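PDB 7ORX: probable benzoylformate decarboxylase from Rhodococcus jostii, which belongs to the thiamine diphosphate-dependent enzyme family and binds thiamine diphosphate and a sodium ion within a three-domain chain that assembles as a tetramer. Local coordinates for residues C[372-377]-C[421-426]; C[415-420]-C[448-453]. All coordinates share one frame; numbering follows the deposited sequence.

Contact 1 (C[372-377]-C[421-426])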
ATOM      1  N   ASP C 372      17.101  16.679  39.188  1.00 80.10           N
ATOM      2  CA  ASP C 372      16.088  16.836  38.118  1.00 79.74           C
ATOM      3  C   ASP C 372      16.713  16.547  36.755  1.00 75.39           C
ATOM      4  O   ASP C 372      16.173  17.023  35.745  1.00 75.91           O
ATOM      5  CB  ASP C 372      15.491  18.249  38.151  1.00 84.72           C
ATOM      6  CG  ASP C 372      16.474  19.398  37.871  1.00 90.20           C
ATOM      7  OD1 ASP C 372      17.711  19.153  37.793  1.00 93.02           O
ATOM      8  OD2 ASP C 372      16.005  20.540  37.707  1.00 94.16           O
ATOM      9  N   ALA C 373      17.774  15.759  36.690  1.00 72.40           N
ATOM     10  CA  ALA C 373      18.350  15.367  35.386  1.00 70.76           C
ATOM     11  C   ALA C 373      17.256  14.678  34.573  1.00 68.82           C
ATOM     12  O   ALA C 373      16.361  14.116  35.183  1.00 70.47           O
ATOM     13  CB  ALA C 373      19.535  14.476  35.570  1.00 70.17           C
ATOM     14  N   ILE C 374      17.373  14.718  33.255  1.00 65.83           N
ATOM     15  CA  ILE C 374      16.629  13.882  32.275  1.00 63.79           C
ATOM     16  C   ILE C 374      17.571  12.803  31.744  1.00 62.98           C
ATOM     17  O   ILE C 374      18.612  13.187  31.210  1.00 62.65           O
ATOM     18  CB  ILE C 374      16.156  14.770  31.106  1.00 63.53           C
ATOM     19  CG1 ILE C 374      15.201  15.860  31.591  1.00 63.84           C
ATOM     20  CG2 ILE C 374      15.551  13.931  29.997  1.00 62.97           C
ATOM     21  CD1 ILE C 374      14.787  16.818  30.546  1.00 63.38           C
ATOM     22  N   TYR C 375      17.231  11.516  31.831  1.00 62.31           N
ATOM     23  CA  TYR C 375      18.120  10.451  31.310  1.00 62.92           C
ATOM     24  C   TYR C 375      17.572   9.932  29.993  1.00 62.59           C
ATOM     25  O   TYR C 375      16.482   9.406  29.999  1.00 61.53           O
ATOM     26  CB  TYR C 375      18.316   9.328  32.334  1.00 63.46           C
ATOM     27  CG  TYR C 375      18.941   9.809  33.619  1.00 64.17           C
ATOM     28  CD1 TYR C 375      20.308   9.967  33.758  1.00 65.36           C
ATOM     29  CD2 TYR C 375      18.153  10.183  34.682  1.00 64.50           C
ATOM     30  CE1 TYR C 375      20.866  10.432  34.947  1.00 66.39           C
ATOM     31  CE2 TYR C 375      18.685  10.664  35.859  1.00 65.26           C
ATOM     32  CZ  TYR C 375      20.046  10.780  36.009  1.00 66.47           C
ATOM     33  OH  TYR C 375      20.529  11.254  37.200  1.00 67.43           O
ATOM     34  N   VAL C 376      18.338  10.038  28.918  1.00 63.60           N
ATOM     35  CA  VAL C 376      18.003   9.338  27.653  1.00 64.75           C
ATOM     36  C   VAL C 376      18.865   8.077  27.574  1.00 67.03           C
ATOM     37  O   VAL C 376      20.070   8.181  27.319  1.00 69.22           O
ATOM     38  CB  VAL C 376      18.188  10.250  26.436  1.00 65.01           C
ATOM     39  CG1 VAL C 376      17.964   9.525  25.128  1.00 64.89           C
ATOM     40  CG2 VAL C 376      17.284  11.470  26.505  1.00 65.22           C
ATOM     41  N   ASN C 377      18.239   6.926  27.791  1.00 68.90           N
ATOM     42  CA  ASN C 377      18.838   5.578  27.918  1.00 71.38           C
ATOM     43  C   ASN C 377      18.754   4.829  26.594  1.00 72.97           C
ATOM     44  O   ASN C 377      17.684   4.735  26.055  1.00 74.58           O
ATOM     45  CB  ASN C 377      18.063   4.783  28.961  1.00 72.42           C
ATOM     46  CG  ASN C 377      18.802   3.551  29.398  1.00 76.43           C
ATOM     47  OD1 ASN C 377      19.317   2.821  28.567  1.00 82.87           O
ATOM     48  ND2 ASN C 377      18.909   3.337  30.695  1.00 78.00           N
ATOM     49  N   PRO C 421      15.951  23.928  28.758  1.00 86.10           N
ATOM     50  CA  PRO C 421      16.858  25.014  29.102  1.00 86.57           C
ATOM     51  C   PRO C 421      17.339  24.922  30.563  1.00 88.05           C
ATOM     52  O   PRO C 421      18.446  25.294  30.768  1.00 90.13           O
ATOM     53  CB  PRO C 421      15.997  26.260  28.824  1.00 85.05           C
ATOM     54  CG  PRO C 421      14.596  25.829  29.131  1.00 83.85           C
ATOM     55  CD  PRO C 421      14.548  24.373  28.724  1.00 84.43           C
ATOM     56  N   ASP C 422      16.534  24.400  31.504  1.00 90.04           N
ATOM     57  CA  ASP C 422      16.845  24.409  32.971  1.00 92.83           C
ATOM     58  C   ASP C 422      17.173  23.004  33.522  1.00 85.51           C
ATOM     59  O   ASP C 422      17.101  22.836  34.748  1.00 85.11           O
ATOM     60  CB  ASP C 422      15.679  24.911  33.825  1.00102.98           C
ATOM     61  CG  ASP C 422      14.934  26.084  33.224  1.00118.45           C
ATOM     62  OD1 ASP C 422      15.628  27.089  32.911  1.00128.53           O
ATOM     63  OD2 ASP C 422      13.662  25.982  33.070  1.00131.49           O
ATOM     64  N   ARG C 423      17.380  21.988  32.688  1.00 78.19           N
ATOM     65  CA  ARG C 423      17.538  20.613  33.179  1.00 73.81           C
ATOM     66  C   ARG C 423      18.651  19.975  32.380  1.00 71.88           C
ATOM     67  O   ARG C 423      18.707  20.147  31.166  1.00 67.75           O
ATOM     68  CB  ARG C 423      16.254  19.801  33.051  1.00 73.10           C
ATOM     69  CG  ARG C 423      15.092  20.314  33.898  1.00 73.08           C
ATOM     70  CD  ARG C 423      13.845  19.491  33.623  1.00 72.22           C
ATOM     71  NE  ARG C 423      14.044  18.157  34.150  1.00 72.60           N
ATOM     72  CZ  ARG C 423      13.175  17.155  34.084  1.00 73.44           C
ATOM     73  NH1 ARG C 423      12.001  17.332  33.527  1.00 71.40           N
ATOM     74  NH2 ARG C 423      13.470  15.975  34.617  1.00 75.74           N
ATOM     75  N   GLN C 424      19.529  19.268  33.084  1.00 72.80           N
ATOM     76  CA  GLN C 424      20.661  18.577  32.439  1.00 72.29           C
ATOM     77  C   GLN C 424      20.152  17.280  31.825  1.00 70.54           C
ATOM     78  O   GLN C 424      19.596  16.476  32.555  1.00 69.81           O
ATOM     79  CB  GLN C 424      21.764  18.273  33.442  1.00 73.32           C
ATOM     80  CG  GLN C 424      22.942  17.574  32.793  1.00 74.64           C
ATOM     81  CD  GLN C 424      23.640  18.468  31.794  1.00 74.92           C
ATOM     82  OE1 GLN C 424      24.319  19.416  32.174  1.00 77.75           O
ATOM     83  NE2 GLN C 424      23.503  18.137  30.516  1.00 73.33           N
ATOM     84  N   VAL C 425      20.331  17.101  30.526  1.00 70.01           N
ATOM     85  CA  VAL C 425      20.117  15.786  29.873  1.00 68.27           C
ATOM     86  C   VAL C 425      21.421  14.992  29.970  1.00 67.61           C
ATOM     87  O   VAL C 425      22.481  15.515  29.568  1.00 68.41           O
ATOM     88  CB  VAL C 425      19.658  15.943  28.422  1.00 67.25           C
ATOM     89  CG1 VAL C 425      19.602  14.604  27.723  1.00 66.84           C
ATOM     90  CG2 VAL C 425      18.307  16.623  28.357  1.00 67.77           C
ATOM     91  N   ILE C 426      21.319  13.757  30.441  1.00 65.79           N
ATOM     92  CA  ILE C 426      22.432  12.780  30.460  1.00 66.15           C
ATOM     93  C   ILE C 426      22.056  11.618  29.559  1.00 64.94           C
ATOM     94  O   ILE C 426      21.085  10.953  29.853  1.00 65.46           O
ATOM     95  CB  ILE C 426      22.699  12.342  31.908  1.00 66.75           C
ATOM     96  CG1 ILE C 426      22.904  13.567  32.797  1.00 67.66           C
ATOM     97  CG2 ILE C 426      23.881  11.408  31.964  1.00 67.37           C
ATOM     98  CD1 ILE C 426      22.885  13.266  34.269  1.00 68.62           C
TER
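R423 reaches across to the backbone of D372 and grips a single oxygen side-on: NE lies 2.9 Å from O of D372 and NH2 lies 3.1 Å from the same atom. The NE bond runs in the plane of that carbonyl, while NH2 approaches from above it, 53° out; the oxygen itself sits at the edge of the guanidinium, practically in its plane. A weak third bond leads from NH2 to the carbonyl oxygen of A373. CG1 of I374 lies over one face of the guanidinium, toward its rim, 3.5 Å from CZ of R423, the two side chains crossing at about a right angle. A bend at chi3 (69°) turns the arginine back over the isoleucine.

Beyond this clamp the segments pair as strands 374-378 and 425-430, neighbours in the parallel sheet of the C-terminal thiamine diphosphate-binding domain. N of I374 donates to O of Q424 at 2.9 Å, N of I426 to O of I374, and N of V376 to O of I426. On one face of the sheet I374 packs on V425; on the other, the Y375 and I426 side chains lie side by side, CE1 of Y375 3.5 Å from CD1 of I426. CD1 of I426 also touches CB of A373.

Further out, the backbone O of Q395 accepts from NH1 of R423, which probably helps fix the guanidinium's rotation. A cationic group is thus held mainly by neutral carbonyls, with the D372 carboxylate near enough perhaps to add electrostatic support.

Contact 2 (C[415-420]-C[448-453])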
ATOM      1  N   GLY C 415      18.462  16.453  21.141  1.00 67.92           N
ATOM      2  CA  GLY C 415      17.197  17.165  20.940  1.00 69.08           C
ATOM      3  C   GLY C 415      16.544  17.517  22.258  1.00 69.64           C
ATOM      4  O   GLY C 415      16.061  18.621  22.397  1.00 68.52           O
ATOM      5  N   ALA C 416      16.535  16.591  23.199  1.00 71.60           N
ATOM      6  CA  ALA C 416      15.931  16.772  24.537  1.00 73.87           C
ATOM      7  C   ALA C 416      16.623  17.950  25.228  1.00 74.31           C
ATOM      8  O   ALA C 416      15.967  18.731  25.933  1.00 76.62           O
ATOM      9  CB  ALA C 416      16.099  15.497  25.345  1.00 75.84           C
ATOM     10  N   GLN C 417      17.926  18.048  25.043  1.00 73.00           N
ATOM     11  CA  GLN C 417      18.706  19.083  25.736  1.00 74.77           C
ATOM     12  C   GLN C 417      18.334  20.433  25.144  1.00 75.81           C
ATOM     13  O   GLN C 417      18.034  21.336  25.928  1.00 81.57           O
ATOM     14  CB  GLN C 417      20.206  18.842  25.640  1.00 74.20           C
ATOM     15  CG  GLN C 417      20.981  19.848  26.465  1.00 74.11           C
ATOM     16  CD  GLN C 417      20.658  19.738  27.935  1.00 72.87           C
ATOM     17  OE1 GLN C 417      21.299  18.979  28.653  1.00 71.27           O
ATOM     18  NE2 GLN C 417      19.657  20.482  28.371  1.00 70.39           N
ATOM     19  N   LEU C 418      18.290  20.535  23.822  1.00 76.15           N
ATOM     20  CA  LEU C 418      17.860  21.763  23.094  1.00 75.44           C
ATOM     21  C   LEU C 418      16.503  22.256  23.606  1.00 73.24           C
ATOM     22  O   LEU C 418      16.273  23.444  23.626  1.00 71.76           O
ATOM     23  CB  LEU C 418      17.804  21.440  21.603  1.00 75.79           C
ATOM     24  CG  LEU C 418      17.458  22.620  20.718  1.00 78.00           C
ATOM     25  CD1 LEU C 418      18.452  23.755  20.915  1.00 77.54           C
ATOM     26  CD2 LEU C 418      17.353  22.197  19.260  1.00 80.07           C
ATOM     27  N   ALA C 419      15.623  21.344  23.979  1.00 73.57           N
ATOM     28  CA  ALA C 419      14.258  21.640  24.454  1.00 74.97           C
ATOM     29  C   ALA C 419      14.274  21.980  25.935  1.00 77.28           C
ATOM     30  O   ALA C 419      13.238  22.412  26.444  1.00 77.43           O
ATOM     31  CB  ALA C 419      13.381  20.440  24.232  1.00 73.92           C
ATOM     32  N   SER C 420      15.350  21.624  26.628  1.00 82.52           N
ATOM     33  CA  SER C 420      15.416  21.597  28.114  1.00 85.87           C
ATOM     34  C   SER C 420      16.399  22.657  28.597  1.00 86.18           C
ATOM     35  O   SER C 420      17.531  22.333  28.907  1.00 86.97           O
ATOM     36  CB  SER C 420      15.726  20.221  28.635  1.00 83.29           C
ATOM     37  OG  SER C 420      14.540  19.634  29.141  1.00 85.73           O
ATOM     38  N   LYS C 448      26.028  24.221  20.190  1.00 77.24           N
ATOM     39  CA  LYS C 448      26.517  24.497  21.565  1.00 79.12           C
ATOM     40  C   LYS C 448      25.484  24.004  22.574  1.00 75.38           C
ATOM     41  O   LYS C 448      25.101  24.766  23.459  1.00 73.96           O
ATOM     42  CB  LYS C 448      26.793  25.993  21.729  1.00 85.70           C
ATOM     43  CG  LYS C 448      28.259  26.396  21.843  1.00 91.51           C
ATOM     44  CD  LYS C 448      28.562  27.018  23.202  1.00 97.98           C
ATOM     45  CE  LYS C 448      30.017  27.442  23.369  1.00103.55           C
ATOM     46  NZ  LYS C 448      30.252  28.082  24.687  1.00105.04           N
ATOM     47  N   ILE C 449      25.108  22.743  22.446  1.00 72.97           N
ATOM     48  CA  ILE C 449      24.022  22.105  23.234  1.00 71.98           C
ATOM     49  C   ILE C 449      24.662  21.285  24.342  1.00 71.31           C
ATOM     50  O   ILE C 449      25.278  20.241  24.070  1.00 72.28           O
ATOM     51  CB  ILE C 449      23.175  21.232  22.302  1.00 72.12           C
ATOM     52  CG1 ILE C 449      22.607  22.068  21.150  1.00 71.90           C
ATOM     53  CG2 ILE C 449      22.101  20.491  23.092  1.00 73.24           C
ATOM     54  CD1 ILE C 449      21.885  21.259  20.125  1.00 71.16           C
ATOM     55  N   PRO C 450      24.546  21.732  25.604  1.00 69.55           N
ATOM     56  CA  PRO C 450      25.369  21.192  26.696  1.00 69.24           C
ATOM     57  C   PRO C 450      24.932  19.818  27.210  1.00 68.02           C
ATOM     58  O   PRO C 450      24.815  19.685  28.394  1.00 68.54           O
ATOM     59  CB  PRO C 450      25.124  22.209  27.830  1.00 69.68           C
ATOM     60  CG  PRO C 450      23.703  22.685  27.558  1.00 69.39           C
ATOM     61  CD  PRO C 450      23.646  22.802  26.044  1.00 69.32           C
ATOM     62  N   VAL C 451      24.661  18.856  26.319  1.00 67.07           N
ATOM     63  CA  VAL C 451      24.357  17.445  26.698  1.00 66.28           C
ATOM     64  C   VAL C 451      25.597  16.840  27.349  1.00 67.50           C
ATOM     65  O   VAL C 451      26.719  17.080  26.844  1.00 68.01           O
ATOM     66  CB  VAL C 451      24.076  16.494  25.535  1.00 65.01           C
ATOM     67  CG1 VAL C 451      22.738  15.862  25.685  1.00 64.23           C
ATOM     68  CG2 VAL C 451      24.307  17.097  24.168  1.00 65.46           C
ATOM     69  N   VAL C 452      25.364  15.902  28.258  1.00 67.62           N
ATOM     70  CA  VAL C 452      26.403  14.936  28.669  1.00 69.03           C
ATOM     71  C   VAL C 452      26.062  13.558  28.100  1.00 68.56           C
ATOM     72  O   VAL C 452      24.975  13.050  28.410  1.00 69.58           O
ATOM     73  CB  VAL C 452      26.481  14.929  30.197  1.00 70.13           C
ATOM     74  CG1 VAL C 452      27.534  13.932  30.679  1.00 70.17           C
ATOM     75  CG2 VAL C 452      26.692  16.359  30.717  1.00 70.32           C
ATOM     76  N   ILE C 453      26.968  12.992  27.311  1.00 67.76           N
ATOM     77  CA  ILE C 453      26.832  11.650  26.693  1.00 67.77           C
ATOM     78  C   ILE C 453      27.809  10.692  27.387  1.00 67.76           C
ATOM     79  O   ILE C 453      29.023  10.912  27.317  1.00 69.17           O
ATOM     80  CB  ILE C 453      27.096  11.761  25.186  1.00 68.63           C
ATOM     81  CG1 ILE C 453      26.121  12.733  24.510  1.00 68.98           C
ATOM     82  CG2 ILE C 453      27.034  10.411  24.509  1.00 69.27           C
ATOM     83  CD1 ILE C 453      24.688  12.301  24.575  1.00 67.79           C
TER
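CB of Q417, on helix 409-418, meets CG2 of I449 at 3.6 Å and CG1 of V451 at 3.9 Å, and is thus flanked by two branched residues of the loop that leads into strand 452-457. Through this connection the helix packs on the parallel sheet of the C-terminal thiamine diphosphate-binding domain. With CG anti to the backbone N (chi1 -175°), the next carbon of Q417 stays against the loop: CG again lies 3.6 Å from CG2 of I449, and it also approaches N of V451 and, at 4.0 Å, CD of P450. The two side chains, Q417 and I449, run antiparallel past one another, so the isoleucine methyl rests along the aliphatic part of the glutamine.

At chi2 (63°) the chain bends, and the amide leaves the apolar patch. OE1 passes 3.6 Å from O of P450 but finds its donor elsewhere, in the backbone N of V425. NE2 bonds to O of R423, so both ends of the amide are held by the backbone just before and at the start of strand 425-430.

L418 adds a looser apolar contact, its CD1 4.3 Å from CD1 of I449, and turns also to R43 and V45 of strand 43-46. The loop, which directly follows helix 440-447, has its own shape: P450 centres an inverse gamma turn in which N of V451 bonds to O of I449. O of P450 accepts from NE2 of Q424.

The glutamine therefore divides its chemistry by length. Its carbons supply van der Waals contact between helix and loop, while its buried amide is satisfied by backbone groups on both of its polar atoms, which should restrain its rotation.

Both contacts are largely buried and reach one parallel sheet of the C-terminal thiamine diphosphate-binding domain, but they serve different layers of it. Contact 1 lies within the sheet, joining strands 374-378 and 425-430 through backbone bonds; its outer end approaches solvent, where D422 is exposed. Contact 2 sets helix 409-418 against the loop entering strand 452-457, the next neighbour of 425-430, and is almost wholly apolar across its two segments; L418 and P450 are partly exposed, but none of its touching residues is fully so. Their centres are 8 Å apart, and two glutamine amides, one from each contact, tie helix, strand edge and loop together.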